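Side-chain contacts in glycerol Dehydrogenase (Unidentified, PDB 5XN8), which probably catalyses the NAD-dependent oxidation of glycerol to dihydroxyacetone, as a metal-dependent member of the iron-containing alcohol dehydrogenase family: residues V71-L76 and S128-E133; K26-S31 and N146-V151. All blocks are in the same frame, centred on the assembly; numbering follows the deposited sequence.

Contact 1 (V71-L76 and S128-E133)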
ATOM      1  N   VAL A  71      44.621 -15.202  39.279  1.00 40.85           N
ATOM      2  CA  VAL A  71      45.140 -16.327  40.070  1.00 41.11           C
ATOM      3  C   VAL A  71      44.711 -17.665  39.462  1.00 40.92           C
ATOM      4  O   VAL A  71      45.532 -18.577  39.329  1.00 42.43           O
ATOM      5  CB  VAL A  71      44.678 -16.254  41.553  1.00 41.51           C
ATOM      6  CG1 VAL A  71      45.028 -17.533  42.320  1.00 41.75           C
ATOM      7  CG2 VAL A  71      45.284 -15.034  42.242  1.00 42.28           C
ATOM      8  N   GLU A  72      43.432 -17.774  39.103  1.00 38.88           N
ATOM      9  CA  GLU A  72      42.890 -19.005  38.535  1.00 38.91           C
ATOM     10  C   GLU A  72      43.506 -19.309  37.168  1.00 38.26           C
ATOM     11  O   GLU A  72      43.842 -20.457  36.890  1.00 38.00           O
ATOM     12  CB  GLU A  72      41.356 -18.919  38.436  1.00 39.05           C
ATOM     13  CG  GLU A  72      40.646 -20.200  37.990  1.00 39.27           C
ATOM     14  CD  GLU A  72      40.804 -21.371  38.950  1.00 40.18           C
ATOM     15  OE1 GLU A  72      41.206 -21.175  40.116  1.00 41.21           O
ATOM     16  OE2 GLU A  72      40.508 -22.510  38.538  1.00 41.24           O
ATOM     17  N   ILE A  73      43.661 -18.280  36.336  1.00 37.64           N
ATOM     18  CA  ILE A  73      44.324 -18.401  35.019  1.00 37.75           C
ATOM     19  C   ILE A  73      45.731 -18.973  35.179  1.00 38.75           C
ATOM     20  O   ILE A  73      46.073 -19.956  34.515  1.00 38.74           O
ATOM     21  CB  ILE A  73      44.383 -17.032  34.275  1.00 36.84           C
ATOM     22  CG1 ILE A  73      42.978 -16.593  33.835  1.00 35.73           C
ATOM     23  CG2 ILE A  73      45.303 -17.069  33.059  1.00 36.32           C
ATOM     24  CD1 ILE A  73      42.861 -15.098  33.655  1.00 35.97           C
ATOM     25  N   ARG A  74      46.525 -18.365  36.070  1.00 39.89           N
ATOM     26  CA  ARG A  74      47.912 -18.788  36.303  1.00 40.01           C
ATOM     27  C   ARG A  74      48.015 -20.196  36.895  1.00 38.79           C
ATOM     28  O   ARG A  74      48.976 -20.906  36.599  1.00 39.20           O
ATOM     29  CB  ARG A  74      48.660 -17.778  37.198  1.00 41.40           C
ATOM     30  CG  ARG A  74      49.112 -16.468  36.539  1.00 42.01           C
ATOM     31  CD  ARG A  74      48.315 -15.978  35.359  1.00 43.08           C
ATOM     32  NE  ARG A  74      48.922 -14.764  34.794  1.00 45.50           N
ATOM     33  CZ  ARG A  74      48.267 -13.744  34.241  1.00 44.82           C
ATOM     34  NH1 ARG A  74      46.936 -13.725  34.149  1.00 44.12           N
ATOM     35  NH2 ARG A  74      48.967 -12.706  33.779  1.00 45.83           N
ATOM     36  N   ARG A  75      47.037 -20.590  37.714  1.00 36.95           N
ATOM     37  CA  ARG A  75      46.995 -21.948  38.274  1.00 36.62           C
ATOM     38  C   ARG A  75      46.779 -22.994  37.175  1.00 36.24           C
ATOM     39  O   ARG A  75      47.457 -24.017  37.151  1.00 38.06           O
ATOM     40  CB  ARG A  75      45.896 -22.064  39.345  1.00 35.84           C
ATOM     41  CG  ARG A  75      45.944 -23.341  40.188  1.00 35.80           C
ATOM     42  CD  ARG A  75      44.722 -23.473  41.094  1.00 35.14           C
ATOM     43  NE  ARG A  75      43.483 -23.686  40.335  1.00 33.81           N
ATOM     44  CZ  ARG A  75      43.084 -24.842  39.789  1.00 33.09           C
ATOM     45  NH1 ARG A  75      43.805 -25.958  39.915  1.00 33.52           N
ATOM     46  NH2 ARG A  75      41.930 -24.890  39.122  1.00 31.77           N
ATOM     47  N   LEU A  76      45.837 -22.721  36.273  1.00 35.88           N
ATOM     48  CA  LEU A  76      45.497 -23.642  35.175  1.00 35.13           C
ATOM     49  C   LEU A  76      46.564 -23.673  34.078  1.00 35.39           C
ATOM     50  O   LEU A  76      46.824 -24.734  33.502  1.00 35.47           O
ATOM     51  CB  LEU A  76      44.137 -23.287  34.567  1.00 34.04           C
ATOM     52  CG  LEU A  76      42.891 -23.623  35.396  1.00 33.91           C
ATOM     53  CD1 LEU A  76      41.669 -22.940  34.812  1.00 33.09           C
ATOM     54  CD2 LEU A  76      42.678 -25.127  35.531  1.00 34.04           C
ATOM     55  N   SER A 128      37.500 -10.967  27.715  1.00 41.34           N
ATOM     56  CA  SER A 128      37.323 -11.674  28.973  1.00 41.40           C
ATOM     57  C   SER A 128      37.015 -10.657  30.064  1.00 40.62           C
ATOM     58  O   SER A 128      37.635  -9.589  30.117  1.00 39.61           O
ATOM     59  CB  SER A 128      38.579 -12.469  29.333  1.00 41.84           C
ATOM     60  OG  SER A 128      38.720 -13.609  28.501  1.00 40.72           O
ATOM     61  N   VAL A 129      36.048 -10.986  30.919  1.00 39.11           N
ATOM     62  CA  VAL A 129      35.708 -10.160  32.074  1.00 38.02           C
ATOM     63  C   VAL A 129      36.439 -10.751  33.265  1.00 39.02           C
ATOM     64  O   VAL A 129      36.110 -11.852  33.713  1.00 37.61           O
ATOM     65  CB  VAL A 129      34.189 -10.117  32.336  1.00 35.97           C
ATOM     66  CG1 VAL A 129      33.868  -9.053  33.376  1.00 36.36           C
ATOM     67  CG2 VAL A 129      33.424  -9.852  31.040  1.00 34.98           C
ATOM     68  N   ILE A 130      37.436 -10.014  33.763  1.00 41.43           N
ATOM     69  CA  ILE A 130      38.307 -10.479  34.838  1.00 42.24           C
ATOM     70  C   ILE A 130      37.759 -10.019  36.195  1.00 44.55           C
ATOM     71  O   ILE A 130      37.394  -8.856  36.376  1.00 46.00           O
ATOM     72  CB  ILE A 130      39.767  -9.993  34.652  1.00 42.54           C
ATOM     73  CG1 ILE A 130      40.370 -10.529  33.344  1.00 41.84           C
ATOM     74  CG2 ILE A 130      40.645 -10.383  35.847  1.00 43.63           C
ATOM     75  CD1 ILE A 130      40.391 -12.036  33.202  1.00 41.56           C
ATOM     76  N   TYR A 131      37.733 -10.958  37.140  1.00 46.04           N
ATOM     77  CA  TYR A 131      37.213 -10.764  38.485  1.00 47.45           C
ATOM     78  C   TYR A 131      38.313 -11.061  39.493  1.00 46.85           C
ATOM     79  O   TYR A 131      39.299 -11.721  39.166  1.00 47.00           O
ATOM     80  CB  TYR A 131      36.048 -11.730  38.700  1.00 47.21           C
ATOM     81  CG  TYR A 131      34.810 -11.367  37.916  1.00 45.56           C
ATOM     82  CD1 TYR A 131      33.871 -10.496  38.453  1.00 45.26           C
ATOM     83  CD2 TYR A 131      34.572 -11.893  36.641  1.00 44.87           C
ATOM     84  CE1 TYR A 131      32.726 -10.149  37.751  1.00 45.15           C
ATOM     85  CE2 TYR A 131      33.437 -11.545  35.928  1.00 44.40           C
ATOM     86  CZ  TYR A 131      32.517 -10.672  36.489  1.00 45.50           C
ATOM     87  OH  TYR A 131      31.384 -10.324  35.798  1.00 47.92           O
ATOM     88  N   THR A 132      38.159 -10.558  40.723  1.00 48.03           N
ATOM     89  CA  THR A 132      39.038 -10.966  41.818  1.00 49.08           C
ATOM     90  C   THR A 132      38.567 -12.334  42.304  1.00 48.27           C
ATOM     91  O   THR A 132      37.502 -12.802  41.892  1.00 46.58           O
ATOM     92  CB  THR A 132      39.075  -9.959  42.975  1.00 51.08           C
ATOM     93  OG1 THR A 132      40.067 -10.408  43.905  1.00 54.63           O
ATOM     94  CG2 THR A 132      37.819  -9.911  43.688  1.00 50.87           C
ATOM     95  N   GLU A 133      39.344 -12.991  43.160  1.00 50.47           N
ATOM     96  CA  GLU A 133      38.939 -14.291  43.715  1.00 52.21           C
ATOM     97  C   GLU A 133      37.643 -14.182  44.533  1.00 53.30           C
ATOM     98  O   GLU A 133      36.814 -15.089  44.501  1.00 52.35           O
ATOM     99  CB  GLU A 133      40.058 -14.905  44.557  1.00 53.46           C
ATOM    100  CG  GLU A 133      40.009 -16.423  44.635  1.00 54.31           C
ATOM    101  CD  GLU A 133      40.619 -17.101  43.420  1.00 53.70           C
ATOM    102  OE1 GLU A 133      40.212 -16.794  42.289  1.00 52.63           O
ATOM    103  OE2 GLU A 133      41.504 -17.954  43.608  1.00 56.00           O
TER
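Ile73 and Ile130 make the apolar half of this contact, a single meeting of methyl groups in which CD1 of Ile73 lies 4.0 Å from CD1 of Ile130. The two side chains cross at about a right angle and touch at their ends alone. In Ile130 the CA-CB bond runs alongside the helix rather than at it; the bend at chi2 (-58°) turns CD1 back to the helical side. Around the pair, Ile73 also packs on Thr99 and Ala102 of helix 94-107, and Ile130 on Leu141 of the neighbouring strand.

The second touch, at the surface, joins a carboxylate to a methyl group: OE2 of Glu133 stands 3.8 Å from CG1 of Val71, with no hydrogen bond between the segments. The other oxygen, OE1, is hydrogen-bonded to Ser69 OG, just before the helix.

Charge pairing stays on the helix. Arg75 NH2 forms a salt bridge of 2.8 Å with Glu72 OE2, nearly straight at 168°, and the carboxylate carbon lies at the guanidinium edge, in its plane; a weak second bond runs from Arg75 NE to Glu72 OE1, which is also hydrogen-bonded to Asn65 ND2. Both partners would probably temper the repulsion between Glu72 OE1 and Glu133 OE2, 4.8 Å apart.

The contact thus joins helix 70-83 of the Rossmann-like nucleotide-binding domain to the two-stranded antiparallel hairpin 127-142, whose Tyr131 is a likely NAD(+)-binding residue.

Contact 2 (K26-S31 and N146-V151)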
ATOM      1  N   LYS A  26      40.413 -31.168  15.334  1.00 34.40           N
ATOM      2  CA  LYS A  26      41.601 -31.930  14.917  1.00 36.25           C
ATOM      3  C   LYS A  26      42.619 -31.119  14.097  1.00 36.89           C
ATOM      4  O   LYS A  26      43.830 -31.284  14.280  1.00 38.30           O
ATOM      5  CB  LYS A  26      41.163 -33.175  14.139  1.00 38.00           C
ATOM      6  CG  LYS A  26      42.296 -34.065  13.629  1.00 39.69           C
ATOM      7  CD  LYS A  26      41.854 -35.432  13.103  1.00 42.03           C
ATOM      8  CE  LYS A  26      40.352 -35.611  12.833  1.00 43.35           C
ATOM      9  NZ  LYS A  26      40.006 -37.056  12.770  1.00 45.44           N
ATOM     10  N   ASN A  27      42.126 -30.260  13.204  1.00 36.26           N
ATOM     11  CA  ASN A  27      42.981 -29.392  12.377  1.00 35.89           C
ATOM     12  C   ASN A  27      43.589 -28.197  13.126  1.00 35.51           C
ATOM     13  O   ASN A  27      44.534 -27.585  12.627  1.00 34.36           O
ATOM     14  CB  ASN A  27      42.200 -28.871  11.154  1.00 35.31           C
ATOM     15  CG  ASN A  27      41.740 -29.986  10.230  1.00 34.87           C
ATOM     16  OD1 ASN A  27      40.549 -30.145   9.980  1.00 35.60           O
ATOM     17  ND2 ASN A  27      42.679 -30.759   9.724  1.00 34.94           N
ATOM     18  N   LEU A  28      43.045 -27.847  14.294  1.00 35.39           N
ATOM     19  CA  LEU A  28      43.597 -26.751  15.117  1.00 36.09           C
ATOM     20  C   LEU A  28      44.779 -27.203  15.970  1.00 36.62           C
ATOM     21  O   LEU A  28      45.764 -26.472  16.111  1.00 37.66           O
ATOM     22  CB  LEU A  28      42.530 -26.126  16.029  1.00 36.43           C
ATOM     23  CG  LEU A  28      41.476 -25.211  15.399  1.00 35.79           C
ATOM     24  CD1 LEU A  28      40.481 -24.784  16.457  1.00 35.38           C
ATOM     25  CD2 LEU A  28      42.116 -23.998  14.739  1.00 36.73           C
ATOM     26  N   ALA A  29      44.674 -28.395  16.553  1.00 37.20           N
ATOM     27  CA  ALA A  29      45.730 -28.947  17.395  1.00 37.27           C
ATOM     28  C   ALA A  29      45.584 -30.452  17.553  1.00 37.94           C
ATOM     29  O   ALA A  29      44.499 -31.008  17.358  1.00 38.00           O
ATOM     30  CB  ALA A  29      45.716 -28.276  18.758  1.00 37.43           C
ATOM     31  N   GLU A  30      46.691 -31.099  17.909  1.00 38.43           N
ATOM     32  CA  GLU A  30      46.731 -32.549  18.152  1.00 39.41           C
ATOM     33  C   GLU A  30      46.351 -32.924  19.590  1.00 38.42           C
ATOM     34  O   GLU A  30      46.125 -34.110  19.878  1.00 38.81           O
ATOM     35  CB  GLU A  30      48.113 -33.113  17.793  1.00 41.99           C
ATOM     36  CG  GLU A  30      48.392 -33.059  16.300  1.00 43.07           C
ATOM     37  CD  GLU A  30      49.854 -32.858  15.950  1.00 45.18           C
ATOM     38  OE1 GLU A  30      50.573 -32.092  16.640  1.00 45.85           O
ATOM     39  OE2 GLU A  30      50.273 -33.450  14.935  1.00 46.41           O
ATOM     40  N   SER A  31      46.282 -31.936  20.486  1.00 36.15           N
ATOM     41  CA  SER A  31      45.829 -32.172  21.860  1.00 35.72           C
ATOM     42  C   SER A  31      45.202 -30.929  22.482  1.00 34.18           C
ATOM     43  O   SER A  31      45.543 -29.802  22.117  1.00 33.56           O
ATOM     44  CB  SER A  31      46.988 -32.690  22.730  1.00 36.43           C
ATOM     45  OG  SER A  31      47.987 -31.703  22.900  1.00 36.57           O
ATOM     46  N   ASN A 146      39.817 -13.512  18.167  1.00 27.83           N
ATOM     47  CA  ASN A 146      38.581 -14.143  18.651  1.00 27.18           C
ATOM     48  C   ASN A 146      38.835 -15.634  18.876  1.00 27.36           C
ATOM     49  O   ASN A 146      39.826 -16.171  18.382  1.00 28.13           O
ATOM     50  CB  ASN A 146      37.444 -13.984  17.642  1.00 26.39           C
ATOM     51  CG  ASN A 146      36.947 -12.562  17.539  1.00 25.96           C
ATOM     52  OD1 ASN A 146      37.651 -11.677  17.050  1.00 26.13           O
ATOM     53  ND2 ASN A 146      35.716 -12.337  17.986  1.00 26.33           N
ATOM     54  N   PRO A 147      37.949 -16.315  19.631  1.00 26.94           N
ATOM     55  CA  PRO A 147      38.055 -17.776  19.715  1.00 26.82           C
ATOM     56  C   PRO A 147      38.123 -18.422  18.335  1.00 26.89           C
ATOM     57  O   PRO A 147      37.453 -17.972  17.406  1.00 26.67           O
ATOM     58  CB  PRO A 147      36.760 -18.177  20.412  1.00 26.00           C
ATOM     59  CG  PRO A 147      36.428 -17.007  21.258  1.00 26.04           C
ATOM     60  CD  PRO A 147      36.880 -15.797  20.502  1.00 26.12           C
ATOM     61  N   ASP A 148      38.934 -19.463  18.211  1.00 28.00           N
ATOM     62  CA  ASP A 148      39.094 -20.154  16.942  1.00 28.95           C
ATOM     63  C   ASP A 148      37.848 -20.965  16.587  1.00 28.85           C
ATOM     64  O   ASP A 148      37.514 -21.086  15.409  1.00 26.89           O
ATOM     65  CB  ASP A 148      40.364 -21.012  16.948  1.00 29.72           C
ATOM     66  CG  ASP A 148      41.622 -20.179  17.200  1.00 30.64           C
ATOM     67  OD1 ASP A 148      41.824 -19.760  18.371  1.00 30.57           O
ATOM     68  OD2 ASP A 148      42.385 -19.930  16.224  1.00 29.61           O
ATOM     69  N   MET A 149      37.150 -21.484  17.604  1.00 29.27           N
ATOM     70  CA  MET A 149      35.868 -22.165  17.406  1.00 29.86           C
ATOM     71  C   MET A 149      34.859 -21.800  18.488  1.00 30.44           C
ATOM     72  O   MET A 149      35.233 -21.598  19.650  1.00 30.67           O
ATOM     73  CB  MET A 149      36.056 -23.675  17.414  1.00 31.39           C
ATOM     74  CG  MET A 149      36.704 -24.236  16.165  1.00 31.20           C
ATOM     75  SD  MET A 149      36.868 -26.036  16.290  1.00 34.21           S
ATOM     76  CE  MET A 149      35.166 -26.525  16.076  1.00 33.82           C
ATOM     77  N   VAL A 150      33.586 -21.722  18.089  1.00 28.89           N
ATOM     78  CA  VAL A 150      32.459 -21.522  18.999  1.00 28.40           C
ATOM     79  C   VAL A 150      31.454 -22.629  18.699  1.00 28.79           C
ATOM     80  O   VAL A 150      30.951 -22.712  17.588  1.00 29.12           O
ATOM     81  CB  VAL A 150      31.782 -20.147  18.800  1.00 27.58           C
ATOM     82  CG1 VAL A 150      30.545 -20.013  19.689  1.00 26.83           C
ATOM     83  CG2 VAL A 150      32.767 -19.008  19.063  1.00 27.11           C
ATOM     84  N   VAL A 151      31.166 -23.474  19.691  1.00 29.01           N
ATOM     85  CA  VAL A 151      30.363 -24.675  19.488  1.00 28.92           C
ATOM     86  C   VAL A 151      29.114 -24.625  20.366  1.00 28.60           C
ATOM     87  O   VAL A 151      29.207 -24.628  21.598  1.00 30.26           O
ATOM     88  CB  VAL A 151      31.177 -25.948  19.788  1.00 29.90           C
ATOM     89  CG1 VAL A 151      30.431 -27.190  19.311  1.00 30.09           C
ATOM     90  CG2 VAL A 151      32.552 -25.864  19.127  1.00 30.46           C
TER
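Leu28 reaches the start of strand 149-153 with one methyl group against two neighbours: CD1 of Leu28 is 3.8 Å from CB of Asp148 and equally 3.8 Å from CG of Met149. The thioether joins in, Met149 SD also lying 3.8 Å from Leu28 CD1, while the second methyl, CD2 of Leu28, comes within 4.1 Å of Asp148 CB. All of this is van der Waals packing, and the leucine side chain crosses both partners at a slant.

In Met149, chi1 (-74°) and the extended chi2 (-180°) place CG and SD against Leu28 CD1; the bend at chi3 (73°) then carries CE away from it. Asp148 offers its methylene to Leu28, and its carboxylate is engaged elsewhere, OD1 accepting a hydrogen bond from Val111 N at the start of strand 111-115.

Farther out, Met149 packs on Phe21, Leu12 and Val112, and its backbone is hydrogen-bonded to Val111 and Val113. Asp148 and Val150 pair through their backbones with Lys10, so the strand is held on both flanks. Leu28, in the loop between helix 22-25 and strand 31-36, thereby covers the start of strand 149-153, next to edge strand 10-14 in the six-stranded parallel sheet of a Rossmann-like alpha/beta domain.

Both contacts are partly buried and belong to the same N-terminal alpha/beta region, with centres about 22 Å apart and nearest atoms about 8 Å apart, so they do not touch. Contact 2 involves the parallel sheet directly, through strand 149-153, whereas contact 1 ties a helix flanking that sheet to a separate antiparallel hairpin. Neither has a hydrogen bond across its segments. Contact 1 has one buried apolar touch and one at the surface between a methyl group and a carboxylate oxygen; contact 2 gathers everything around one leucine. Contact 1 includes a likely cofactor-binding residue, while contact 2 lies away from the known sites. Along the sequence, 71-76 and 128-133 both fall between 26-31 and 146-151.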